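Local coordinates for protein DNA gyrase, B subunit, truncated (Myxococcus xanthus, PDB 3CWV) that probably uses ATP to break, pass and rejoin double-stranded DNA as the B subunit of a type II topoisomerase, at residues 43-47 with 257-261; 178-184 with 203-209; 252-258 with 301-307; 262-268 with 319-323; 267-272 with 328-333. One frame throughout, in Å; residues are numbered along the deposited sequence.

Interactions 3, 4 and 5 lie within the S5-like transducer fold. In interaction 3 strands 252-257 and 300-307 run parallel, with helix 267-284 in the chain between them, and interactions 4 and 5 fasten the start of that helix to the loop and helix that follow strand 300-307. Interactions 3 and 4, their centres about 10 Å apart, are linked by a probable hydrogen bond, Ser255 OG lying 2.7 Å from His265 ND1. Interaction 1 sets the hairpin tip of the same sheet against helix 28-47 of the probable ATPase domain. Interaction 2 abuts interaction 1, Ala259 CB lying 3.5 Å from Leu184 CD1. Interaction 5 lies farther out, its centre about 19 Å from that of interaction 1.

Interaction 1. Residues 43-47 with 257-261; sequences YEEAR and ANAVR
Tyr43, near the end of helix 28-47, lays its ring on Asn258 and Ala259, the central pair of a type I' beta turn that makes a tight hairpin of strands 252-257 and 260-261. The helix belongs to what is probably the GHKL-type ATPase domain and the hairpin to the S5-like transducer, so the contact probably lies where the two domains meet. Both turn residues have positive phi, which asparagine tolerates better than most residues, while alanine presents one small methyl group.

Along Tyr43, CB packs against Leu181 of helix 171-184. CG stands anti to the backbone N (chi1 172°), carrying the ring toward the turn. CD1 and CE1 each lie 3.6 Å from Ala259 CB. That methyl sits over the centre of the ring, 3.5 Å from the centroid and 12° off the normal, a CH-pi contact. On the other rim CD2 lies by Asn258 O and CE2 meets Asn258 C at 3.7 Å. CZ lies between Ala259 CB and Asn258 C, and OH, 3.7 Å from Asn258 CA, also packs on Ser307 of strand 300-307.

The opposite ring face is covered toward its rim by Arg47 CB. Arg47 bends at chi3 and grips Glu44 side-on, NE to OE1 at 2.9 Å and NH2 to OE2, which fixes the guanidinium. The amide oxygen of Asn258 is taken by Gly308 N, and Arg47 CD approaches this OD1 to 3.7 Å.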
# COMPACT_ATOMS: atom_id res chain seq x y z
N TYR A 43 1.56 -0.89 6.18
CA TYR A 43 2.00 0.19 5.29
C TYR A 43 2.13 1.52 6.03
O TYR A 43 3.09 2.24 5.81
CB TYR A 43 1.04 0.42 4.11
CG TYR A 43 1.46 1.65 3.36
CD1 TYR A 43 2.57 1.63 2.52
CD2 TYR A 43 0.79 2.86 3.55
CE1 TYR A 43 2.97 2.78 1.85
CE2 TYR A 43 1.19 4.00 2.91
CZ TYR A 43 2.27 3.95 2.05
OH TYR A 43 2.65 5.09 1.41
N GLU A 44 1.15 1.87 6.85
CA GLU A 44 1.19 3.17 7.51
C GLU A 44 2.35 3.24 8.50
O GLU A 44 3.03 4.29 8.62
CB GLU A 44 -0.16 3.50 8.17
CG GLU A 44 -0.14 4.77 9.04
CD GLU A 44 0.01 6.07 8.24
OE1 GLU A 44 -0.11 6.07 7.00
OE2 GLU A 44 0.23 7.12 8.87
N GLU A 45 2.61 2.14 9.20
CA GLU A 45 3.80 2.08 10.06
C GLU A 45 5.08 2.21 9.24
O GLU A 45 5.99 2.97 9.62
CB GLU A 45 3.85 0.80 10.87
CG GLU A 45 2.63 0.64 11.79
CD GLU A 45 2.58 1.71 12.88
OE1 GLU A 45 3.49 1.75 13.75
OE2 GLU A 45 1.64 2.51 12.85
N ALA A 46 5.17 1.46 8.14
CA ALA A 46 6.35 1.56 7.25
C ALA A 46 6.50 2.97 6.69
O ALA A 46 7.62 3.50 6.64
CB ALA A 46 6.28 0.52 6.11
N ARG A 47 5.40 3.56 6.22
CA ARG A 47 5.41 4.93 5.68
C ARG A 47 6.06 5.94 6.67
O ARG A 47 6.76 6.89 6.27
CB ARG A 47 3.99 5.38 5.37
CG ARG A 47 3.93 6.74 4.64
CD ARG A 47 2.51 7.31 4.56
NE ARG A 47 1.94 7.73 5.85
CZ ARG A 47 2.30 8.84 6.50
NH1 ARG A 47 3.24 9.63 6.00
NH2 ARG A 47 1.71 9.16 7.64
N ALA A 257 -2.30 6.46 -3.83
CA ALA A 257 -2.18 7.45 -2.75
C ALA A 257 -2.18 6.64 -1.48
O ALA A 257 -3.10 5.83 -1.25
CB ALA A 257 -3.34 8.41 -2.79
N ASN A 258 -1.13 6.80 -0.68
CA ASN A 258 -0.88 5.87 0.43
C ASN A 258 -1.10 4.40 0.07
O ASN A 258 -1.80 3.65 0.80
CB ASN A 258 -1.69 6.25 1.68
CG ASN A 258 -1.10 7.45 2.41
OD1 ASN A 258 -0.06 7.95 2.03
ND2 ASN A 258 -1.77 7.91 3.45
N ALA A 259 -0.50 3.99 -1.04
CA ALA A 259 -0.42 2.56 -1.39
C ALA A 259 -1.78 1.92 -1.67
O ALA A 259 -1.87 0.70 -1.79
CB ALA A 259 0.34 1.74 -0.30
N VAL A 260 -2.83 2.74 -1.78
CA VAL A 260 -4.08 2.27 -2.36
C VAL A 260 -4.28 2.89 -3.74
O VAL A 260 -4.01 4.08 -3.97
CB VAL A 260 -5.31 2.55 -1.46
CG1 VAL A 260 -5.21 1.77 -0.13
CG2 VAL A 260 -5.48 4.04 -1.21
N ARG A 261 -4.76 2.08 -4.68
CA ARG A 261 -4.71 2.52 -6.06
C ARG A 261 -5.75 3.60 -6.31
O ARG A 261 -6.83 3.60 -5.71
CB ARG A 261 -4.85 1.35 -7.04
CG ARG A 261 -3.68 1.35 -8.01
CD ARG A 261 -3.73 0.25 -8.96
NE ARG A 261 -4.19 0.72 -10.26
CZ ARG A 261 -4.44 -0.11 -11.26
NH1 ARG A 261 -4.26 -1.41 -11.07
NH2 ARG A 261 -4.87 0.35 -12.42

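Interaction 2. Residues 178-184 with 203-209; sequences CNELAAL and WHLPGGV
This is a mainly apolar, buried contact in which Cys178, Asn179, Ala182 and Ala183 of helix 171-184 pack on Trp203 at the edge strand of the eight-stranded sheet and on the turn that follows. Asn179 lies over the indole. Its CB stands over the five-membered ring of Trp203, 3.9 Å from the centroid, as a CH-pi contact, and its amide, only 19° from the indole plane, spreads over the same ring with CG 3.4 Å from NE1. Cys178 CB reaches CZ3 at the far end of the indole.

Alanine suits the next positions because the backbones come close: Ala182 CB touches Trp203 CB at 3.5 Å, and Ala183 CB meets Leu205 CD2. Gly208, at the end of a type I turn with positive phi, brings its CA within 3.4 Å of Ala183 O.

Two waters bridge the backbones where the polar groups meet. One accepts from Leu205 N and lies 2.6 Å from Ala182 O; the other accepts from Val209 N and donates to Ala183 O, at 2.9 Å from each.

Helix 171-184 is thus wedged among strand 189-194, where Val190 meets Cys178 and Leu181, helix 28-47, where Tyr43 meets Leu181, and helix 208-217, whose Trp212 packs on Ala183.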
# COMPACT_ATOMS: atom_id res chain seq x y z
N CYS A 178 1.34 -8.10 -1.60
CA CYS A 178 2.55 -8.03 -0.79
C CYS A 178 3.72 -7.45 -1.61
O CYS A 178 4.49 -6.62 -1.13
CB CYS A 178 2.91 -9.41 -0.27
SG CYS A 178 1.88 -10.03 1.08
N ASN A 179 3.83 -7.90 -2.86
CA ASN A 179 4.85 -7.41 -3.78
C ASN A 179 4.71 -5.89 -3.98
O ASN A 179 5.71 -5.16 -3.93
CB ASN A 179 4.74 -8.20 -5.10
CG ASN A 179 5.92 -7.98 -6.05
OD1 ASN A 179 6.82 -7.14 -5.83
ND2 ASN A 179 5.90 -8.72 -7.14
N GLU A 180 3.47 -5.41 -4.18
CA GLU A 180 3.20 -3.99 -4.31
C GLU A 180 3.61 -3.22 -3.08
O GLU A 180 4.16 -2.14 -3.18
CB GLU A 180 1.71 -3.74 -4.47
CG GLU A 180 1.11 -4.23 -5.72
CD GLU A 180 -0.37 -3.90 -5.76
OE1 GLU A 180 -0.89 -3.27 -4.80
OE2 GLU A 180 -1.01 -4.29 -6.75
N LEU A 181 3.26 -3.75 -1.91
CA LEU A 181 3.60 -3.10 -0.64
C LEU A 181 5.14 -2.92 -0.48
O LEU A 181 5.60 -1.84 -0.07
CB LEU A 181 3.02 -3.91 0.52
CG LEU A 181 3.47 -3.56 1.94
CD1 LEU A 181 3.03 -2.14 2.32
CD2 LEU A 181 2.97 -4.57 2.96
N ALA A 182 5.92 -3.95 -0.82
CA ALA A 182 7.38 -3.81 -0.85
C ALA A 182 7.87 -2.69 -1.79
O ALA A 182 8.81 -1.96 -1.47
CB ALA A 182 8.06 -5.15 -1.22
N ALA A 183 7.23 -2.56 -2.95
CA ALA A 183 7.54 -1.49 -3.91
C ALA A 183 7.13 -0.10 -3.41
O ALA A 183 7.83 0.89 -3.65
CB ALA A 183 6.85 -1.76 -5.26
N LEU A 184 5.99 -0.03 -2.73
CA LEU A 184 5.43 1.28 -2.35
C LEU A 184 6.11 1.83 -1.10
O LEU A 184 6.07 3.02 -0.84
CB LEU A 184 3.93 1.17 -2.13
CG LEU A 184 3.20 0.96 -3.45
CD1 LEU A 184 1.78 0.47 -3.23
CD2 LEU A 184 3.21 2.22 -4.29
N TRP A 203 9.96 -10.21 -0.44
CA TRP A 203 10.26 -9.08 -1.32
C TRP A 203 10.99 -8.00 -0.53
O TRP A 203 10.62 -7.70 0.59
CB TRP A 203 8.97 -8.47 -1.89
CG TRP A 203 8.25 -9.41 -2.79
CD1 TRP A 203 8.47 -9.57 -4.13
CD2 TRP A 203 7.20 -10.31 -2.44
NE1 TRP A 203 7.62 -10.52 -4.64
CE2 TRP A 203 6.82 -10.99 -3.63
CE3 TRP A 203 6.54 -10.62 -1.24
CZ2 TRP A 203 5.81 -11.96 -3.65
CZ3 TRP A 203 5.55 -11.58 -1.26
CH2 TRP A 203 5.19 -12.24 -2.46
N HIS A 204 12.03 -7.45 -1.12
CA HIS A 204 12.73 -6.32 -0.57
C HIS A 204 13.16 -5.51 -1.79
O HIS A 204 13.99 -5.97 -2.60
CB HIS A 204 13.89 -6.76 0.33
CG HIS A 204 14.71 -5.63 0.86
ND1 HIS A 204 16.06 -5.49 0.59
CD2 HIS A 204 14.37 -4.55 1.59
CE1 HIS A 204 16.51 -4.39 1.15
NE2 HIS A 204 15.50 -3.79 1.77
N LEU A 205 12.49 -4.38 -2.01
CA LEU A 205 12.71 -3.57 -3.21
C LEU A 205 13.26 -2.20 -2.80
O LEU A 205 12.53 -1.21 -2.79
CB LEU A 205 11.41 -3.46 -4.04
CG LEU A 205 11.02 -4.66 -4.95
CD1 LEU A 205 10.61 -5.87 -4.14
CD2 LEU A 205 9.90 -4.29 -5.95
N PRO A 206 14.56 -2.13 -2.46
CA PRO A 206 15.09 -0.83 -2.01
C PRO A 206 14.98 0.24 -3.10
O PRO A 206 14.90 1.42 -2.79
CB PRO A 206 16.54 -1.12 -1.63
CG PRO A 206 16.89 -2.43 -2.30
CD PRO A 206 15.59 -3.19 -2.49
N GLY A 207 14.92 -0.17 -4.36
CA GLY A 207 14.70 0.78 -5.44
C GLY A 207 13.25 1.17 -5.66
O GLY A 207 12.95 1.91 -6.57
N GLY A 208 12.33 0.64 -4.85
CA GLY A 208 10.95 1.14 -4.90
C GLY A 208 10.17 0.88 -6.19
O GLY A 208 10.26 -0.20 -6.79
N VAL A 209 9.41 1.87 -6.63
CA VAL A 209 8.57 1.67 -7.81
C VAL A 209 9.42 1.62 -9.09
O VAL A 209 8.96 1.13 -10.11
CB VAL A 209 7.43 2.72 -7.91
CG1 VAL A 209 6.44 2.56 -6.75
CG2 VAL A 209 7.99 4.15 -8.01
O HOH W 1 10.90 -2.88 -0.20
O HOH W 2 8.59 3.55 -4.42

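Interaction 3. Residues 252-258 with 301-307; sequences TLLSFAN and TAIVAVS
Phe256 and Ala305 face the same side of the sheet at the more deeply buried end of this parallel pair, where strand 252-257 runs beside strand 300-307 at only 5° to it. Six backbone bonds form the ladder. Leu254, Phe256 and Asn258 donate to the carbonyls of Ala302 and Val304 and of Val306, while Ala302, Val304 and Val306 donate back to Thr252, Leu254 and Phe256. Short CA-H...O contacts lie between them, Ser255 CA standing 3.1 Å from Val304 O.

In the buried half the side chains are in van der Waals contact. Phe256 CB lies 4.1 Å from Ala305 CB, and its ring, CG anti to the carbonyl carbon (chi1 -60°), swings back so that Ile303 CG2 meets its edge at CE2, 4.0 Å away. On the other side Val306 turns CG1 between its backbone N and carbonyl carbon (chi1 62°), bringing it to 3.9 Å from Ala257 CB. Serine suits position 255, being small and polar: its buried OG bonds to Thr262 and His265.

At the beginning of strand 252-257 the ladder is just as tight, but Thr252, Leu253 and Leu254 are partly exposed. Thr252 and Thr301 lie side by side, their CG2 methyls 4.1 Å apart, beta-branched residues at home in a strand. Leu253 CD1 meets Ala302 CB at 3.8 Å.

Helix 267-284 packs on the Leu253 and Ser255 face, completing a crossover that is left-handed in the S5 fold. Helix 208-217 meets Ile303 on the other face, where Leu184 of helix 171-184 also covers Phe256 and Ala305.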
# COMPACT_ATOMS: atom_id res chain seq x y z
N THR A 252 0.89 1.18 -19.66
CA THR A 252 0.48 0.88 -18.30
C THR A 252 0.72 2.11 -17.42
O THR A 252 1.82 2.65 -17.38
CB THR A 252 1.25 -0.36 -17.75
OG1 THR A 252 0.84 -1.53 -18.48
CG2 THR A 252 0.99 -0.59 -16.26
N LEU A 253 -0.33 2.55 -16.72
CA LEU A 253 -0.21 3.68 -15.80
C LEU A 253 -0.87 3.28 -14.47
O LEU A 253 -2.09 3.14 -14.40
CB LEU A 253 -0.84 4.95 -16.40
CG LEU A 253 -0.71 6.29 -15.66
CD1 LEU A 253 0.63 6.44 -14.98
CD2 LEU A 253 -0.94 7.46 -16.58
N LEU A 254 -0.04 3.06 -13.45
CA LEU A 254 -0.50 2.67 -12.11
C LEU A 254 -0.27 3.84 -11.16
O LEU A 254 0.85 4.35 -11.08
CB LEU A 254 0.33 1.51 -11.59
CG LEU A 254 0.04 0.03 -11.90
CD1 LEU A 254 -0.93 -0.22 -13.07
CD2 LEU A 254 1.34 -0.78 -12.04
N SER A 255 -1.32 4.28 -10.46
CA SER A 255 -1.13 5.40 -9.52
C SER A 255 -1.70 5.02 -8.16
O SER A 255 -2.64 4.22 -8.09
CB SER A 255 -1.75 6.68 -10.03
OG SER A 255 -3.11 6.49 -10.35
N PHE A 256 -1.10 5.57 -7.10
CA PHE A 256 -1.45 5.21 -5.73
C PHE A 256 -1.46 6.45 -4.86
O PHE A 256 -0.71 7.38 -5.12
CB PHE A 256 -0.41 4.24 -5.14
CG PHE A 256 -0.27 2.96 -5.91
CD1 PHE A 256 -0.98 1.83 -5.51
CD2 PHE A 256 0.53 2.89 -7.04
CE1 PHE A 256 -0.87 0.64 -6.23
CE2 PHE A 256 0.64 1.73 -7.79
CZ PHE A 256 -0.05 0.59 -7.37
N ALA A 257 -2.30 6.46 -3.83
CA ALA A 257 -2.18 7.45 -2.75
C ALA A 257 -2.18 6.64 -1.48
O ALA A 257 -3.10 5.83 -1.25
CB ALA A 257 -3.34 8.41 -2.79
N ASN A 258 -1.13 6.80 -0.68
CA ASN A 258 -0.88 5.87 0.43
C ASN A 258 -1.10 4.40 0.07
O ASN A 258 -1.80 3.65 0.80
CB ASN A 258 -1.69 6.25 1.68
CG ASN A 258 -1.10 7.45 2.41
OD1 ASN A 258 -0.06 7.95 2.03
ND2 ASN A 258 -1.77 7.91 3.45
N THR A 301 5.42 2.04 -19.40
CA THR A 301 4.95 1.57 -18.10
C THR A 301 5.36 2.66 -17.11
O THR A 301 6.55 2.94 -16.93
CB THR A 301 5.55 0.19 -17.72
OG1 THR A 301 5.18 -0.79 -18.69
CG2 THR A 301 5.07 -0.27 -16.32
N ALA A 302 4.36 3.31 -16.50
CA ALA A 302 4.61 4.41 -15.56
C ALA A 302 3.88 4.14 -14.23
O ALA A 302 2.75 3.62 -14.21
CB ALA A 302 4.16 5.75 -16.17
N ILE A 303 4.54 4.48 -13.14
CA ILE A 303 3.97 4.31 -11.81
C ILE A 303 4.17 5.63 -11.06
O ILE A 303 5.27 6.18 -11.04
CB ILE A 303 4.66 3.17 -11.03
CG1 ILE A 303 4.66 1.86 -11.83
CG2 ILE A 303 3.98 2.97 -9.65
CD1 ILE A 303 5.58 0.80 -11.28
N VAL A 304 3.09 6.12 -10.45
CA VAL A 304 3.11 7.37 -9.69
C VAL A 304 2.44 7.16 -8.32
O VAL A 304 1.26 6.85 -8.26
CB VAL A 304 2.35 8.50 -10.45
CG1 VAL A 304 2.35 9.78 -9.60
CG2 VAL A 304 2.95 8.76 -11.87
N ALA A 305 3.19 7.32 -7.22
CA ALA A 305 2.68 7.04 -5.88
C ALA A 305 2.90 8.26 -5.01
O ALA A 305 4.02 8.75 -4.89
CB ALA A 305 3.41 5.83 -5.25
N VAL A 306 1.82 8.76 -4.40
CA VAL A 306 1.97 9.86 -3.43
C VAL A 306 1.64 9.30 -2.06
O VAL A 306 0.86 8.37 -1.94
CB VAL A 306 1.11 11.10 -3.82
CG1 VAL A 306 -0.38 10.77 -3.83
CG2 VAL A 306 1.42 12.31 -2.89
N SER A 307 2.28 9.81 -1.02
CA SER A 307 1.96 9.30 0.29
C SER A 307 2.08 10.47 1.27
O SER A 307 2.75 11.46 0.96
CB SER A 307 2.92 8.16 0.66
OG SER A 307 4.25 8.64 0.91

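Interaction 4. Residues 262-268 with 319-323; sequences TVRHGAH and TKELL
Gly266 comes up against Leu323 in a single backbone bridge, with angles (phi 121°, psi -155°) that a residue bearing a CB would hardly adopt. The lack of a side chain lets Leu323 O approach to 3.4 Å from Gly266 CA. Leu323 is gripped from both ends: its N donates to His265 O in the carbonyl plane at 2.9 Å, and its O accepts from Ala267 N, which arrives from above the carbonyl plane. Gly266 is the N-cap residue of helix 267-284, so this last bond gives an acceptor to a first-turn amide that has none within the helix.

Beside the bridge Leu323 CD2 lies over one face of the His268 ring, 3.6 Å from its centroid, a CH-pi contact. His268 NE2, at the ring edge, bonds weakly to His265 O, which may help to orient the ring.

Residues 262-265 form a type I turn leading from the hairpin of the S5-like sheet into the helix, and the loop 319-323, which opens with an ST turn at Thr319, runs alongside it. Glu321 O accepts from Arg264 N at 2.9 Å. The same two residues are joined by their side chains: Arg264, bent at chi3, points NE at the anti lone pair of Glu321 OE1, 2.9 Å away and nearly straight. The carboxylate plane stands 69° from that of the guanidinium. Thr319 OG1 also lies at the guanidinium edge and takes a weak bond from NH1. On the solvent side Leu322 CD1 packs 3.5 Å from Arg264 NH2, and Val263 CG2 touches the aliphatic CG of Glu321.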
# COMPACT_ATOMS: atom_id res chain seq x y z
N THR A 262 -5.39 4.55 -7.16
CA THR A 262 -6.32 5.55 -7.64
C THR A 262 -6.53 5.22 -9.10
O THR A 262 -5.81 5.73 -9.97
CB THR A 262 -5.74 6.99 -7.46
OG1 THR A 262 -4.36 7.00 -7.87
CG2 THR A 262 -5.78 7.44 -5.98
N VAL A 263 -7.51 4.35 -9.39
CA VAL A 263 -7.72 3.88 -10.76
C VAL A 263 -8.10 4.97 -11.78
O VAL A 263 -7.99 4.73 -12.98
CB VAL A 263 -8.71 2.68 -10.88
CG1 VAL A 263 -8.22 1.50 -10.06
CG2 VAL A 263 -10.13 3.08 -10.44
N ARG A 264 -8.56 6.14 -11.31
CA ARG A 264 -8.80 7.27 -12.22
C ARG A 264 -7.82 8.43 -11.98
O ARG A 264 -8.07 9.59 -12.33
CB ARG A 264 -10.27 7.73 -12.19
CG ARG A 264 -11.24 6.63 -12.66
CD ARG A 264 -12.71 7.12 -12.74
NE ARG A 264 -13.29 7.30 -11.41
CZ ARG A 264 -13.48 8.48 -10.83
NH1 ARG A 264 -14.01 8.54 -9.62
NH2 ARG A 264 -13.18 9.60 -11.47
N HIS A 265 -6.69 8.09 -11.38
CA HIS A 265 -5.52 8.98 -11.36
C HIS A 265 -5.82 10.27 -10.61
O HIS A 265 -6.23 10.20 -9.46
CB HIS A 265 -4.95 9.15 -12.78
CG HIS A 265 -4.68 7.85 -13.46
ND1 HIS A 265 -3.87 6.88 -12.90
CD2 HIS A 265 -5.15 7.31 -14.62
CE1 HIS A 265 -3.84 5.82 -13.68
NE2 HIS A 265 -4.61 6.05 -14.74
N GLY A 266 -5.61 11.42 -11.22
CA GLY A 266 -5.79 12.67 -10.50
C GLY A 266 -4.54 13.53 -10.46
O GLY A 266 -3.66 13.41 -11.31
N ALA A 267 -4.46 14.37 -9.43
CA ALA A 267 -3.49 15.46 -9.40
C ALA A 267 -2.02 14.99 -9.39
O ALA A 267 -1.17 15.65 -9.97
CB ALA A 267 -3.76 16.36 -8.19
N HIS A 268 -1.75 13.87 -8.72
CA HIS A 268 -0.39 13.32 -8.66
C HIS A 268 0.07 12.91 -10.07
O HIS A 268 1.16 13.28 -10.52
CB HIS A 268 -0.29 12.15 -7.65
CG HIS A 268 -1.35 11.09 -7.82
ND1 HIS A 268 -1.17 9.78 -7.41
CD2 HIS A 268 -2.60 11.16 -8.33
CE1 HIS A 268 -2.27 9.09 -7.65
NE2 HIS A 268 -3.16 9.90 -8.21
N THR A 319 -15.75 7.59 -4.06
CA THR A 319 -15.16 6.36 -4.60
C THR A 319 -13.65 6.31 -4.30
O THR A 319 -13.06 5.23 -4.32
CB THR A 319 -15.32 6.23 -6.11
OG1 THR A 319 -14.52 7.24 -6.76
CG2 THR A 319 -16.81 6.37 -6.57
N LYS A 320 -13.05 7.47 -4.02
CA LYS A 320 -11.59 7.62 -3.81
C LYS A 320 -10.76 7.14 -5.00
O LYS A 320 -9.62 6.68 -4.85
CB LYS A 320 -11.14 6.92 -2.53
CG LYS A 320 -11.86 7.42 -1.29
CD LYS A 320 -11.63 6.44 -0.15
CE LYS A 320 -10.64 6.98 0.84
NZ LYS A 320 -11.33 7.85 1.84
N GLU A 321 -11.33 7.24 -6.20
CA GLU A 321 -10.63 6.76 -7.37
C GLU A 321 -9.79 7.84 -8.03
O GLU A 321 -8.92 7.54 -8.83
CB GLU A 321 -11.63 6.13 -8.36
CG GLU A 321 -12.25 4.88 -7.81
CD GLU A 321 -13.43 4.37 -8.64
OE1 GLU A 321 -13.83 5.04 -9.61
OE2 GLU A 321 -13.95 3.30 -8.30
N LEU A 322 -10.02 9.10 -7.64
CA LEU A 322 -9.35 10.24 -8.28
C LEU A 322 -8.85 11.21 -7.22
O LEU A 322 -9.62 11.83 -6.49
CB LEU A 322 -10.31 10.96 -9.26
CG LEU A 322 -9.72 11.95 -10.28
CD1 LEU A 322 -10.56 11.97 -11.57
CD2 LEU A 322 -9.58 13.36 -9.70
N LEU A 323 -7.54 11.35 -7.14
CA LEU A 323 -6.92 12.23 -6.15
C LEU A 323 -7.06 13.72 -6.50
O LEU A 323 -6.83 14.11 -7.64
CB LEU A 323 -5.44 11.86 -6.04
CG LEU A 323 -4.67 12.48 -4.87
CD1 LEU A 323 -5.06 11.76 -3.58
CD2 LEU A 323 -3.18 12.37 -5.15

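Interaction 5. Residues 267-272 with 328-333; sequences AHVKGV and LEEAIR
Ile332 meets helix 267-272 with two branches, set by CG1 standing anti to the carbonyl carbon (chi1 -66°) and an extended chi2 of 175°. CD1 thereby reaches His268 O at 3.5 Å, while CG2 lies 3.6 Å from Gly271 C. Glu329, its CG anti to the backbone N and the chain extended beyond it, runs alongside Gly271 N and places its carboxylate next to Lys270.

The helices cross at -32°, with axes 7.4 Å apart at closest approach. So close a pairing depends on small residues. Gly271, with no side chain, sets its CA 3.4 Å from Glu329 O, and Ala267 CB rests against Glu329 CB and Leu328 CB. Backbone also meets backbone where Ala267 O is approached by Glu329 CA and Gly271 O by Arg333 CA, both as CA-H...O contacts. Leu328 CD2 fits against His268 CB, and Val272 CG2 meets Ile332 CG2 at 3.9 Å. Beyond them Leu328 packs on Trp234 and Ile332 on Phe232, both from strand 228-234, so branched aliphatic residues suit the side of helix 328-345 that turns to the sheet. Together the two helices belong to the helical layer of the S5-like fold.

Toward solvent Lys270 bends at chi2 and chi3 so that its CE lies 3.7 Å from Glu329 OE2. NZ stays 4.5 Å from that oxygen, too far for a salt bridge. Cohesion here should therefore come mainly from close apolar fit and weak CA-H...O contacts, with the Lys270-Glu329 charges likely adding only a mild, solvent-screened attraction.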
# COMPACT_ATOMS: atom_id res chain seq x y z
N ALA A 267 -4.46 14.37 -9.43
CA ALA A 267 -3.49 15.46 -9.40
C ALA A 267 -2.02 14.99 -9.39
O ALA A 267 -1.17 15.65 -9.97
CB ALA A 267 -3.76 16.36 -8.19
N HIS A 268 -1.75 13.87 -8.72
CA HIS A 268 -0.39 13.32 -8.66
C HIS A 268 0.07 12.91 -10.07
O HIS A 268 1.16 13.28 -10.52
CB HIS A 268 -0.29 12.15 -7.65
CG HIS A 268 -1.35 11.09 -7.82
ND1 HIS A 268 -1.17 9.78 -7.41
CD2 HIS A 268 -2.60 11.16 -8.33
CE1 HIS A 268 -2.27 9.09 -7.65
NE2 HIS A 268 -3.16 9.90 -8.21
N VAL A 269 -0.81 12.22 -10.79
CA VAL A 269 -0.51 11.77 -12.13
C VAL A 269 -0.44 12.94 -13.11
O VAL A 269 0.51 13.05 -13.90
CB VAL A 269 -1.56 10.73 -12.57
CG1 VAL A 269 -1.51 10.45 -14.08
CG2 VAL A 269 -1.40 9.44 -11.74
N LYS A 270 -1.44 13.84 -13.07
CA LYS A 270 -1.44 14.98 -13.98
C LYS A 270 -0.21 15.87 -13.81
O LYS A 270 0.29 16.40 -14.79
CB LYS A 270 -2.73 15.80 -13.84
CG LYS A 270 -3.85 15.32 -14.76
CD LYS A 270 -3.90 16.10 -16.07
CE LYS A 270 -4.36 17.54 -15.82
NZ LYS A 270 -5.01 18.18 -17.01
N GLY A 271 0.28 16.04 -12.60
CA GLY A 271 1.54 16.76 -12.41
C GLY A 271 2.66 16.16 -13.26
O GLY A 271 3.47 16.88 -13.88
N VAL A 272 2.72 14.83 -13.29
CA VAL A 272 3.79 14.12 -13.97
C VAL A 272 3.61 14.21 -15.47
O VAL A 272 4.54 14.52 -16.18
CB VAL A 272 3.92 12.63 -13.52
CG1 VAL A 272 5.01 11.88 -14.37
CG2 VAL A 272 4.27 12.54 -12.02
N LEU A 328 -1.16 20.37 -5.53
CA LEU A 328 -0.28 19.22 -5.77
C LEU A 328 0.16 19.09 -7.23
O LEU A 328 1.33 18.87 -7.52
CB LEU A 328 -0.92 17.88 -5.32
CG LEU A 328 -0.02 16.64 -5.54
CD1 LEU A 328 1.29 16.80 -4.77
CD2 LEU A 328 -0.69 15.33 -5.10
N GLU A 329 -0.79 19.19 -8.16
CA GLU A 329 -0.45 19.04 -9.56
C GLU A 329 0.60 20.05 -10.03
O GLU A 329 1.55 19.69 -10.75
CB GLU A 329 -1.71 19.18 -10.42
CG GLU A 329 -1.38 19.26 -11.90
CD GLU A 329 -2.59 19.49 -12.78
OE1 GLU A 329 -3.72 19.11 -12.38
OE2 GLU A 329 -2.41 20.06 -13.87
N GLU A 330 0.41 21.31 -9.66
CA GLU A 330 1.36 22.35 -10.05
C GLU A 330 2.69 22.21 -9.34
O GLU A 330 3.72 22.46 -9.95
CB GLU A 330 0.79 23.75 -9.86
CG GLU A 330 0.25 24.34 -11.14
CD GLU A 330 1.29 24.35 -12.25
OE1 GLU A 330 1.02 23.76 -13.32
OE2 GLU A 330 2.39 24.92 -12.05
N ALA A 331 2.67 21.84 -8.06
CA ALA A 331 3.91 21.57 -7.30
C ALA A 331 4.77 20.49 -7.93
O ALA A 331 6.00 20.63 -7.97
CB ALA A 331 3.60 21.20 -5.89
N ILE A 332 4.13 19.40 -8.37
CA ILE A 332 4.80 18.30 -9.07
C ILE A 332 5.31 18.74 -10.44
O ILE A 332 6.46 18.47 -10.78
CB ILE A 332 3.86 17.09 -9.26
CG1 ILE A 332 3.49 16.46 -7.91
CG2 ILE A 332 4.47 16.02 -10.20
CD1 ILE A 332 2.47 15.36 -8.05
N ARG A 333 4.45 19.43 -11.20
CA ARG A 333 4.84 19.90 -12.53
C ARG A 333 6.04 20.82 -12.47
O ARG A 333 6.98 20.65 -13.25
CB ARG A 333 3.69 20.57 -13.29
CG ARG A 333 4.00 20.76 -14.80
CD ARG A 333 3.20 21.89 -15.44
NE ARG A 333 3.40 23.14 -14.72
CZ ARG A 333 4.50 23.88 -14.77
NH1 ARG A 333 4.58 24.99 -14.05
NH2 ARG A 333 5.53 23.52 -15.53